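Local coordinates for protein 273aa long hypothetical dTDP-4-dehydrorhamnose reductase (Sulfolobus tokodaii, PDB 2GGS) that binds NADPH and probably acts as a dTDP-4-dehydrorhamnose reductase, an oxidoreductase of dTDP-sugar metabolism, at residues Q11-H24 with A186-E198. Numbering follows the deposited sequence.
With NDP (NADPH dihydro-nicotinamide-adenine-dinucleotide phosphate), chain C.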
ATOM      1  N   GLN A  11       6.411   1.181   5.106  1.00 14.32           N
ATOM      2  CA  GLN A  11       7.289   0.889   3.970  1.00 13.85           C
ATOM      3  C   GLN A  11       7.226   1.965   2.894  1.00 13.08           C
ATOM      4  O   GLN A  11       8.252   2.541   2.502  1.00 13.91           O
ATOM      5  CB  GLN A  11       6.911  -0.440   3.338  1.00 13.68           C
ATOM      6  CG  GLN A  11       6.896  -1.660   4.238  1.00 15.01           C
ATOM      7  CD  GLN A  11       6.689  -2.909   3.432  1.00 13.92           C
ATOM      8  OE1 GLN A  11       5.546  -3.221   2.986  1.00 19.30           O
ATOM      9  NE2 GLN A  11       7.734  -3.684   3.298  1.00 13.00           N
ATOM     10  N   LEU A  12       6.001   2.266   2.446  1.00 12.39           N
ATOM     11  CA  LEU A  12       5.783   3.289   1.438  1.00 13.15           C
ATOM     12  C   LEU A  12       6.147   4.661   2.010  1.00 12.93           C
ATOM     13  O   LEU A  12       6.868   5.404   1.381  1.00 12.89           O
ATOM     14  CB  LEU A  12       4.330   3.267   0.940  1.00 12.59           C
ATOM     15  CG  LEU A  12       4.040   4.411  -0.033  1.00 13.24           C
ATOM     16  CD1 LEU A  12       4.949   4.285  -1.295  1.00 15.42           C
ATOM     17  CD2 LEU A  12       2.571   4.266  -0.445  1.00 16.19           C
ATOM     18  N   GLY A  13       5.715   4.962   3.247  1.00 13.22           N
ATOM     19  CA  GLY A  13       5.976   6.266   3.819  1.00 14.18           C
ATOM     20  C   GLY A  13       7.446   6.617   3.940  1.00 13.95           C
ATOM     21  O   GLY A  13       7.814   7.730   3.683  1.00 14.74           O
ATOM     22  N   ILE A  14       8.283   5.667   4.365  1.00 13.83           N
ATOM     23  CA  ILE A  14       9.746   5.894   4.447  1.00 13.76           C
ATOM     24  C   ILE A  14      10.284   6.370   3.101  1.00 14.41           C
ATOM     25  O   ILE A  14      11.023   7.347   3.032  1.00 14.48           O
ATOM     26  CB  ILE A  14      10.480   4.670   4.941  1.00 14.00           C
ATOM     27  CG1 ILE A  14      10.118   4.475   6.422  1.00 14.36           C
ATOM     28  CG2 ILE A  14      12.038   4.844   4.811  1.00 14.30           C
ATOM     29  CD1 ILE A  14      10.498   3.151   6.992  1.00 18.50           C
ATOM     30  N   GLU A  15       9.884   5.641   2.057  1.00 14.59           N
ATOM     31  CA  GLU A  15      10.350   5.927   0.720  1.00 15.29           C
ATOM     32  C   GLU A  15       9.785   7.248   0.179  1.00 15.25           C
ATOM     33  O   GLU A  15      10.528   8.034  -0.430  1.00 16.35           O
ATOM     34  CB  GLU A  15      10.084   4.735  -0.203  1.00 15.01           C
ATOM     35  CG  GLU A  15      10.853   3.463   0.242  1.00 15.21           C
ATOM     36  CD  GLU A  15      12.348   3.661   0.300  1.00 18.84           C
ATOM     37  OE1 GLU A  15      12.903   4.354  -0.590  1.00 19.35           O
ATOM     38  OE2 GLU A  15      13.001   3.112   1.228  1.00 20.92           O
ATOM     39  N   LEU A  16       8.495   7.506   0.397  1.00 14.98           N
ATOM     40  CA  LEU A  16       7.921   8.813   0.069  1.00 14.56           C
ATOM     41  C   LEU A  16       8.672   9.958   0.732  1.00 16.57           C
ATOM     42  O   LEU A  16       8.970  10.958   0.112  1.00 17.49           O
ATOM     43  CB  LEU A  16       6.448   8.889   0.499  1.00 14.49           C
ATOM     44  CG  LEU A  16       5.424   8.095  -0.307  1.00 16.57           C
ATOM     45  CD1 LEU A  16       4.022   8.021   0.326  1.00 17.01           C
ATOM     46  CD2 LEU A  16       5.339   8.707  -1.722  1.00 17.03           C
ATOM     47  N   SER A  17       8.940   9.824   2.033  1.00 17.30           N
ATOM     48  CA  SER A  17       9.680  10.849   2.744  1.00 19.01           C
ATOM     49  C   SER A  17      11.039  11.146   2.077  1.00 18.74           C
ATOM     50  O   SER A  17      11.409  12.298   1.895  1.00 20.06           O
ATOM     51  CB  SER A  17       9.860  10.410   4.195  1.00 18.71           C
ATOM     52  OG  SER A  17       8.583  10.469   4.811  1.00 19.31           O
ATOM     53  N   ARG A  18      11.750  10.081   1.713  1.00 18.32           N
ATOM     54  CA  ARG A  18      13.101  10.159   1.166  1.00 19.07           C
ATOM     55  C   ARG A  18      13.046  10.974  -0.117  1.00 20.16           C
ATOM     56  O   ARG A  18      13.848  11.907  -0.322  1.00 21.76           O
ATOM     57  CB  ARG A  18      13.629   8.747   0.898  1.00 18.49           C
ATOM     58  CG  ARG A  18      15.082   8.722   0.393  1.00 19.96           C
ATOM     59  CD  ARG A  18      15.618   7.291   0.258  1.00 20.65           C
ATOM     60  NE  ARG A  18      14.852   6.450  -0.663  1.00 22.92           N
ATOM     61  CZ  ARG A  18      14.879   6.531  -1.998  1.00 26.93           C
ATOM     62  NH1 ARG A  18      15.675   7.401  -2.623  1.00 23.95           N
ATOM     63  NH2 ARG A  18      14.116   5.713  -2.715  1.00 26.30           N
ATOM     64  N   LEU A  19      12.067  10.656  -0.945  1.00 20.33           N
ATOM     65  CA  LEU A  19      12.014  11.222  -2.299  1.00 21.17           C
ATOM     66  C   LEU A  19      11.409  12.600  -2.325  1.00 23.36           C
ATOM     67  O   LEU A  19      11.883  13.505  -3.062  1.00 23.65           O
ATOM     68  CB  LEU A  19      11.231  10.310  -3.236  1.00 21.02           C
ATOM     69  CG  LEU A  19      11.835   8.947  -3.562  1.00 22.93           C
ATOM     70  CD1 LEU A  19      10.824   8.199  -4.404  1.00 22.44           C
ATOM     71  CD2 LEU A  19      13.152   9.121  -4.295  1.00 25.28           C
ATOM     72  N   LEU A  20      10.324  12.769  -1.567  1.00 24.38           N
ATOM     73  CA  LEU A  20       9.654  14.070  -1.525  1.00 26.16           C
ATOM     74  C   LEU A  20      10.497  15.162  -0.880  1.00 26.95           C
ATOM     75  O   LEU A  20      10.346  16.334  -1.213  1.00 27.87           O
ATOM     76  CB  LEU A  20       8.298  13.996  -0.809  1.00 26.37           C
ATOM     77  CG  LEU A  20       7.140  13.497  -1.640  1.00 27.01           C
ATOM     78  CD1 LEU A  20       5.893  13.501  -0.785  1.00 30.15           C
ATOM     79  CD2 LEU A  20       6.936  14.391  -2.842  1.00 32.85           C
ATOM     80  N   SER A  21      11.370  14.789   0.044  1.00 28.23           N
ATOM     81  CA  SER A  21      12.173  15.756   0.776  1.00 30.81           C
ATOM     82  C   SER A  21      13.128  16.498  -0.148  1.00 32.05           C
ATOM     83  O   SER A  21      13.688  17.510   0.239  1.00 32.97           O
ATOM     84  CB  SER A  21      12.987  15.071   1.866  1.00 30.60           C
ATOM     85  OG  SER A  21      12.146  14.654   2.916  1.00 34.67           O
ATOM     86  N   GLU A  22      13.332  15.969  -1.353  1.00 33.53           N
ATOM     87  CA  GLU A  22      14.190  16.652  -2.323  1.00 35.04           C
ATOM     88  C   GLU A  22      13.630  18.012  -2.776  1.00 36.15           C
ATOM     89  O   GLU A  22      14.426  18.953  -2.984  1.00 36.43           O
ATOM     90  CB  GLU A  22      14.514  15.749  -3.527  1.00 35.08           C
ATOM     91  CG  GLU A  22      15.312  14.465  -3.210  1.00 35.28           C
ATOM     92  CD  GLU A  22      16.805  14.718  -2.940  1.00 36.77           C
ATOM     93  OE1 GLU A  22      17.355  15.734  -3.418  1.00 37.08           O
ATOM     94  OE2 GLU A  22      17.435  13.888  -2.262  1.00 37.47           O
ATOM     95  N   ARG A  23      12.293  18.141  -2.877  1.00 36.65           N
ATOM     96  CA  ARG A  23      11.674  19.266  -3.619  1.00 37.97           C
ATOM     97  C   ARG A  23      10.707  20.394  -3.077  1.00 37.85           C
ATOM     98  O   ARG A  23      10.446  21.295  -3.845  1.00 38.82           O
ATOM     99  CB  ARG A  23      11.256  18.817  -5.029  1.00 38.48           C
ATOM    100  CG  ARG A  23      12.449  18.439  -5.902  1.00 40.16           C
ATOM    101  CD  ARG A  23      13.258  19.661  -6.372  1.00 45.52           C
ATOM    102  NE  ARG A  23      12.723  20.254  -7.600  1.00 46.95           N
ATOM    103  CZ  ARG A  23      12.667  19.629  -8.774  1.00 48.83           C
ATOM    104  NH1 ARG A  23      13.108  18.380  -8.884  1.00 50.85           N
ATOM    105  NH2 ARG A  23      12.156  20.243  -9.836  1.00 48.74           N
ATOM    106  N   HIS A  24      10.081  20.417  -1.899  1.00 38.43           N
ATOM    107  CA  HIS A  24       9.148  19.492  -1.236  1.00 36.73           C
ATOM    108  C   HIS A  24       9.283  19.524   0.297  1.00 34.53           C
ATOM    109  O   HIS A  24      10.141  18.890   0.890  1.00 33.90           O
ATOM    110  CB  HIS A  24       8.956  18.108  -1.883  1.00 38.72           C
ATOM    111  CG  HIS A  24       8.091  18.129  -3.115  1.00 40.64           C
ATOM    112  ND1 HIS A  24       8.377  17.381  -4.239  1.00 42.82           N
ATOM    113  CD2 HIS A  24       6.968  18.827  -3.409  1.00 42.40           C
ATOM    114  CE1 HIS A  24       7.462  17.611  -5.166  1.00 44.18           C
ATOM    115  NE2 HIS A  24       6.598  18.490  -4.688  1.00 44.15           N
ATOM    116  N   ALA A 186       8.429  -0.639  -2.417  1.00 12.65           N
ATOM    117  CA  ALA A 186       8.058   0.668  -1.904  1.00 13.14           C
ATOM    118  C   ALA A 186       8.717   1.821  -2.635  1.00 13.02           C
ATOM    119  O   ALA A 186       8.067   2.842  -2.846  1.00 13.80           O
ATOM    120  CB  ALA A 186       8.344   0.749  -0.375  1.00 13.45           C
ATOM    121  N   ARG A 187      10.011   1.697  -2.992  1.00 13.76           N
ATOM    122  CA  ARG A 187      10.723   2.791  -3.655  1.00 14.07           C
ATOM    123  C   ARG A 187      10.172   3.100  -5.062  1.00 14.58           C
ATOM    124  O   ARG A 187      10.088   4.265  -5.438  1.00 14.65           O
ATOM    125  CB  ARG A 187      12.231   2.545  -3.688  1.00 14.44           C
ATOM    126  CG  ARG A 187      12.642   1.353  -4.558  1.00 12.20           C
ATOM    127  CD  ARG A 187      14.168   1.281  -4.512  1.00 16.01           C
ATOM    128  NE  ARG A 187      14.656   0.310  -5.477  1.00 17.98           N
ATOM    129  CZ  ARG A 187      15.912   0.276  -5.928  1.00 23.60           C
ATOM    130  NH1 ARG A 187      16.820   1.146  -5.495  1.00 22.86           N
ATOM    131  NH2 ARG A 187      16.262  -0.648  -6.814  1.00 24.82           N
ATOM    132  N   LYS A 188       9.815   2.063  -5.818  1.00 14.30           N
ATOM    133  CA  LYS A 188       9.246   2.314  -7.152  1.00 14.65           C
ATOM    134  C   LYS A 188       7.877   2.950  -7.083  1.00 14.56           C
ATOM    135  O   LYS A 188       7.578   3.893  -7.844  1.00 15.35           O
ATOM    136  CB  LYS A 188       9.203   1.029  -7.991  1.00 14.79           C
ATOM    137  CG  LYS A 188      10.596   0.538  -8.361  1.00 17.56           C
ATOM    138  CD  LYS A 188      11.291   1.469  -9.378  1.00 20.30           C
ATOM    139  CE  LYS A 188      12.619   0.853  -9.810  1.00 26.23           C
ATOM    140  NZ  LYS A 188      13.686   1.864 -10.121  1.00 28.77           N
ATOM    141  N   LEU A 189       7.047   2.437  -6.168  1.00 13.17           N
ATOM    142  CA  LEU A 189       5.724   3.034  -5.887  1.00 13.23           C
ATOM    143  C   LEU A 189       5.884   4.501  -5.460  1.00 12.67           C
ATOM    144  O   LEU A 189       5.163   5.355  -5.933  1.00 11.96           O
ATOM    145  CB  LEU A 189       4.971   2.224  -4.820  1.00 12.22           C
ATOM    146  CG  LEU A 189       3.574   2.814  -4.567  1.00 11.63           C
ATOM    147  CD1 LEU A 189       2.749   3.063  -5.874  1.00 12.92           C
ATOM    148  CD2 LEU A 189       2.813   1.922  -3.602  1.00 15.17           C
ATOM    149  N   ALA A 190       6.837   4.803  -4.574  1.00 12.45           N
ATOM    150  CA  ALA A 190       7.041   6.196  -4.113  1.00 13.44           C
ATOM    151  C   ALA A 190       7.409   7.119  -5.271  1.00 14.75           C
ATOM    152  O   ALA A 190       6.864   8.218  -5.381  1.00 14.99           O
ATOM    153  CB  ALA A 190       8.083   6.237  -3.076  1.00 15.71           C
ATOM    154  N   SER A 191       8.303   6.626  -6.130  1.00 15.48           N
ATOM    155  CA  SER A 191       8.729   7.380  -7.314  1.00 17.13           C
ATOM    156  C   SER A 191       7.523   7.680  -8.231  1.00 16.02           C
ATOM    157  O   SER A 191       7.395   8.819  -8.736  1.00 16.63           O
ATOM    158  CB  SER A 191       9.831   6.631  -8.050  1.00 17.81           C
ATOM    159  OG  SER A 191      10.192   7.356  -9.220  1.00 25.91           O
ATOM    160  N   ALA A 192       6.638   6.699  -8.418  1.00 14.86           N
ATOM    161  CA  ALA A 192       5.424   6.915  -9.211  1.00 15.22           C
ATOM    162  C   ALA A 192       4.528   7.949  -8.591  1.00 15.65           C
ATOM    163  O   ALA A 192       4.019   8.842  -9.268  1.00 16.08           O
ATOM    164  CB  ALA A 192       4.684   5.620  -9.425  1.00 16.18           C
ATOM    165  N   ILE A 193       4.345   7.855  -7.261  1.00 14.59           N
ATOM    166  CA  ILE A 193       3.463   8.776  -6.576  1.00 16.63           C
ATOM    167  C   ILE A 193       3.981  10.217  -6.689  1.00 16.77           C
ATOM    168  O   ILE A 193       3.192  11.133  -6.989  1.00 18.87           O
ATOM    169  CB  ILE A 193       3.223   8.325  -5.101  1.00 14.76           C
ATOM    170  CG1 ILE A 193       2.367   7.045  -5.101  1.00 16.02           C
ATOM    171  CG2 ILE A 193       2.526   9.467  -4.273  1.00 17.70           C
ATOM    172  CD1 ILE A 193       2.306   6.275  -3.738  1.00 17.85           C
ATOM    173  N   LEU A 194       5.298  10.408  -6.536  1.00 17.61           N
ATOM    174  CA  LEU A 194       5.911  11.714  -6.760  1.00 19.74           C
ATOM    175  C   LEU A 194       5.547  12.281  -8.144  1.00 20.03           C
ATOM    176  O   LEU A 194       5.186  13.456  -8.260  1.00 20.28           O
ATOM    177  CB  LEU A 194       7.420  11.640  -6.652  1.00 21.20           C
ATOM    178  CG  LEU A 194       8.128  12.816  -5.955  1.00 24.57           C
ATOM    179  CD1 LEU A 194       9.634  12.715  -6.013  1.00 25.70           C
ATOM    180  CD2 LEU A 194       7.668  14.160  -6.458  1.00 29.91           C
ATOM    181  N   GLU A 195       5.658  11.463  -9.179  1.00 21.00           N
ATOM    182  CA  GLU A 195       5.294  11.936 -10.542  1.00 22.75           C
ATOM    183  C   GLU A 195       3.829  12.332 -10.626  1.00 22.55           C
ATOM    184  O   GLU A 195       3.448  13.340 -11.257  1.00 23.95           O
ATOM    185  CB  GLU A 195       5.546  10.842 -11.574  1.00 23.23           C
ATOM    186  CG  GLU A 195       6.827  10.960 -12.328  1.00 28.13           C
ATOM    187  CD  GLU A 195       6.856  10.031 -13.510  1.00 30.72           C
ATOM    188  OE1 GLU A 195       6.315  10.412 -14.579  1.00 32.28           O
ATOM    189  OE2 GLU A 195       7.406   8.920 -13.356  1.00 32.26           O
ATOM    190  N   LEU A 196       2.984  11.517 -10.017  1.00 21.93           N
ATOM    191  CA  LEU A 196       1.548  11.744 -10.032  1.00 23.06           C
ATOM    192  C   LEU A 196       1.177  13.065  -9.372  1.00 24.73           C
ATOM    193  O   LEU A 196       0.293  13.775  -9.846  1.00 25.20           O
ATOM    194  CB  LEU A 196       0.812  10.583  -9.354  1.00 21.79           C
ATOM    195  CG  LEU A 196       0.648   9.354 -10.243  1.00 22.90           C
ATOM    196  CD1 LEU A 196       0.088   8.144  -9.464  1.00 21.53           C
ATOM    197  CD2 LEU A 196      -0.217   9.688 -11.449  1.00 21.80           C
ATOM    198  N   LEU A 197       1.851  13.363  -8.258  1.00 26.15           N
ATOM    199  CA  LEU A 197       1.629  14.589  -7.486  1.00 28.68           C
ATOM    200  C   LEU A 197       1.741  15.834  -8.320  1.00 29.91           C
ATOM    201  O   LEU A 197       0.830  16.674  -8.299  1.00 29.48           O
ATOM    202  CB  LEU A 197       2.650  14.698  -6.352  1.00 28.68           C
ATOM    203  CG  LEU A 197       2.420  13.749  -5.185  1.00 29.79           C
ATOM    204  CD1 LEU A 197       3.107  14.290  -3.946  1.00 29.44           C
ATOM    205  CD2 LEU A 197       0.938  13.572  -4.935  1.00 27.85           C
ATOM    206  N   GLU A 198       2.885  15.958  -9.000  1.00 30.99           N
ATOM    207  CA  GLU A 198       3.169  17.090  -9.864  1.00 33.38           C
ATOM    208  C   GLU A 198       2.004  17.282 -10.810  1.00 32.84           C
ATOM    209  O   GLU A 198       1.619  18.411 -11.068  1.00 33.78           O
ATOM    210  CB  GLU A 198       4.509  16.938 -10.659  1.00 33.47           C
ATOM    211  CG  GLU A 198       5.276  15.596 -10.528  1.00 35.72           C
ATOM    212  CD  GLU A 198       5.916  15.060 -11.858  1.00 35.76           C
ATOM    213  OE1 GLU A 198       7.181  14.955 -11.925  1.00 37.81           O
ATOM    214  OE2 GLU A 198       5.162  14.706 -12.816  1.00 35.55           O
TER
HETATM  215  PA  NDP C 900       3.003  -0.503   6.654  1.00 16.18           P
HETATM  216  O1A NDP C 900       2.372  -1.589   7.422  1.00 18.45           O
HETATM  217  O2A NDP C 900       4.466  -0.662   6.474  1.00 14.52           O
HETATM  218  O5B NDP C 900       2.738   0.911   7.306  1.00 16.20           O
HETATM  219  C5B NDP C 900       1.509   1.191   7.953  1.00 14.63           C
HETATM  220  C4B NDP C 900       1.610   2.626   8.399  1.00 16.80           C
HETATM  221  O4B NDP C 900       0.334   2.998   8.927  1.00 15.43           O
HETATM  222  C3B NDP C 900       2.685   2.860   9.449  1.00 15.07           C
HETATM  223  O3B NDP C 900       3.336   4.067   9.157  1.00 17.01           O
HETATM  224  C2B NDP C 900       1.840   3.005  10.722  1.00 16.25           C
HETATM  225  O2B NDP C 900       2.517   3.842  11.609  1.00 15.10           O
HETATM  226  C1B NDP C 900       0.605   3.680  10.142  1.00 16.41           C
HETATM  227  N9A NDP C 900      -0.545   3.544  11.041  1.00 15.99           N
HETATM  228  C8A NDP C 900      -1.239   2.407  11.324  1.00 15.65           C
HETATM  229  N7A NDP C 900      -2.215   2.715  12.226  1.00 16.59           N
HETATM  230  C5A NDP C 900      -2.121   4.028  12.498  1.00 15.10           C
HETATM  231  C6A NDP C 900      -2.844   4.871  13.350  1.00 17.77           C
HETATM  232  N6A NDP C 900      -3.796   4.359  14.179  1.00 16.86           N
HETATM  233  N1A NDP C 900      -2.452   6.181  13.403  1.00 15.73           N
HETATM  234  C2A NDP C 900      -1.407   6.707  12.653  1.00 17.19           C
HETATM  235  N3A NDP C 900      -0.695   5.867  11.832  1.00 14.13           N
HETATM  236  C4A NDP C 900      -1.053   4.563  11.774  1.00 15.89           C
HETATM  237  O3  NDP C 900       2.131  -0.462   5.287  1.00 14.66           O
HETATM  238  PN  NDP C 900       2.686  -0.208   3.784  1.00 14.39           P
HETATM  239  O1N NDP C 900       3.637   0.876   3.681  1.00 13.68           O
HETATM  240  O2N NDP C 900       3.028  -1.578   3.336  1.00 13.49           O
HETATM  241  O5D NDP C 900       1.305   0.163   3.067  1.00 14.43           O
HETATM  242  C5D NDP C 900       1.053   1.497   2.639  1.00 14.92           C
HETATM  243  C4D NDP C 900      -0.346   1.640   2.052  1.00 15.81           C
HETATM  244  O4D NDP C 900      -0.449   0.775   0.944  1.00 16.04           O
HETATM  245  C3D NDP C 900      -1.477   1.257   3.002  1.00 16.27           C
HETATM  246  O3D NDP C 900      -2.535   2.104   2.639  1.00 16.77           O
HETATM  247  C2D NDP C 900      -1.803  -0.167   2.628  1.00 15.08           C
HETATM  248  O2D NDP C 900      -3.135  -0.486   2.992  1.00 16.63           O
HETATM  249  C1D NDP C 900      -1.583  -0.082   1.097  1.00 16.94           C
HETATM  250  N1N NDP C 900      -1.308  -1.410   0.537  1.00 21.41           N
HETATM  251  C2N NDP C 900      -0.355  -2.178   1.150  1.00 30.72           C
HETATM  252  C3N NDP C 900       0.105  -3.357   0.583  1.00 33.95           C
HETATM  253  C7N NDP C 900       1.151  -4.147   1.301  1.00 33.79           C
HETATM  254  O7N NDP C 900       1.445  -5.450   0.851  1.00 38.93           O
HETATM  255  N7N NDP C 900       1.772  -3.621   2.355  1.00 39.81           N
HETATM  256  C4N NDP C 900      -0.452  -3.845  -0.742  1.00 33.29           C
HETATM  257  C5N NDP C 900      -1.523  -2.954  -1.327  1.00 25.34           C
HETATM  258  C6N NDP C 900      -1.885  -1.776  -0.663  1.00 27.87           C
HETATM  259  P2B NDP C 900       3.332   3.251  12.929  1.00 16.67           P
HETATM  260  O1X NDP C 900       4.214   4.384  13.268  1.00 15.90           O
HETATM  261  O2X NDP C 900       4.057   2.008  12.536  1.00 16.79           O
HETATM  262  O3X NDP C 900       2.328   2.905  14.059  1.00 20.95           O
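L194, L19 and L12 have the most surface buried where helix 11-20 meets helix 186-198; the axes approach to 8.3 Å at a crossing angle of -52°. The closeness is consistent with alanines at the interface: A186 CA lies 4.8 Å from L12 CA, and the A190 methyl fits as a knob among L12, E15, L16 and L19. In return, L12 is a knob in the hole formed by A186, L189, A190 and I193. With CG anti to its backbone N (chi1 175°), L12 places CD1 beside A190 N and L189 CG, while CD2 meets I193 CD1 tip to tip at 3.9 Å. L19 CD1 lies 3.4 Å from S191 N, and L19 CB packs against L194 CD1. L194 packs at the C-terminal side of helix 11-20, sliding past L20 in the opposite direction; its CD2 lies near L20 CD2 and 3.7 Å from H24 CE1.

At one flank, the R18 guanidinium grips E15 OE1 side-on through NE and NH2, the carboxylate oxygen lying in the guanidinium plane; NH2 to OE1 is 2.8 Å. E15 also forms a salt bridge through OE2 with R156, whereas R187 pairs with D267. R187 comes closest to the E15 carboxylate through its aliphatic CB, 3.6 Å from E15 OE1; this CB also lies at the edge of the R18 guanidinium.

Helix 11-20 follows strand 3-6 in the parallel Rossmann sheet, and its first turn binds the cofactor: Q11 N donates to NDP O2A, and L12 N donates nearly straight to NDP O1N (3.0 Å, 176°). L12 therefore holds pyrophosphate with its backbone and the neighbouring helix with its side chain. No hydrogen bond crosses between the helices, which implies that apolar interlocking joins them while the nearby charges are paired within helix 11-20 or with outside partners.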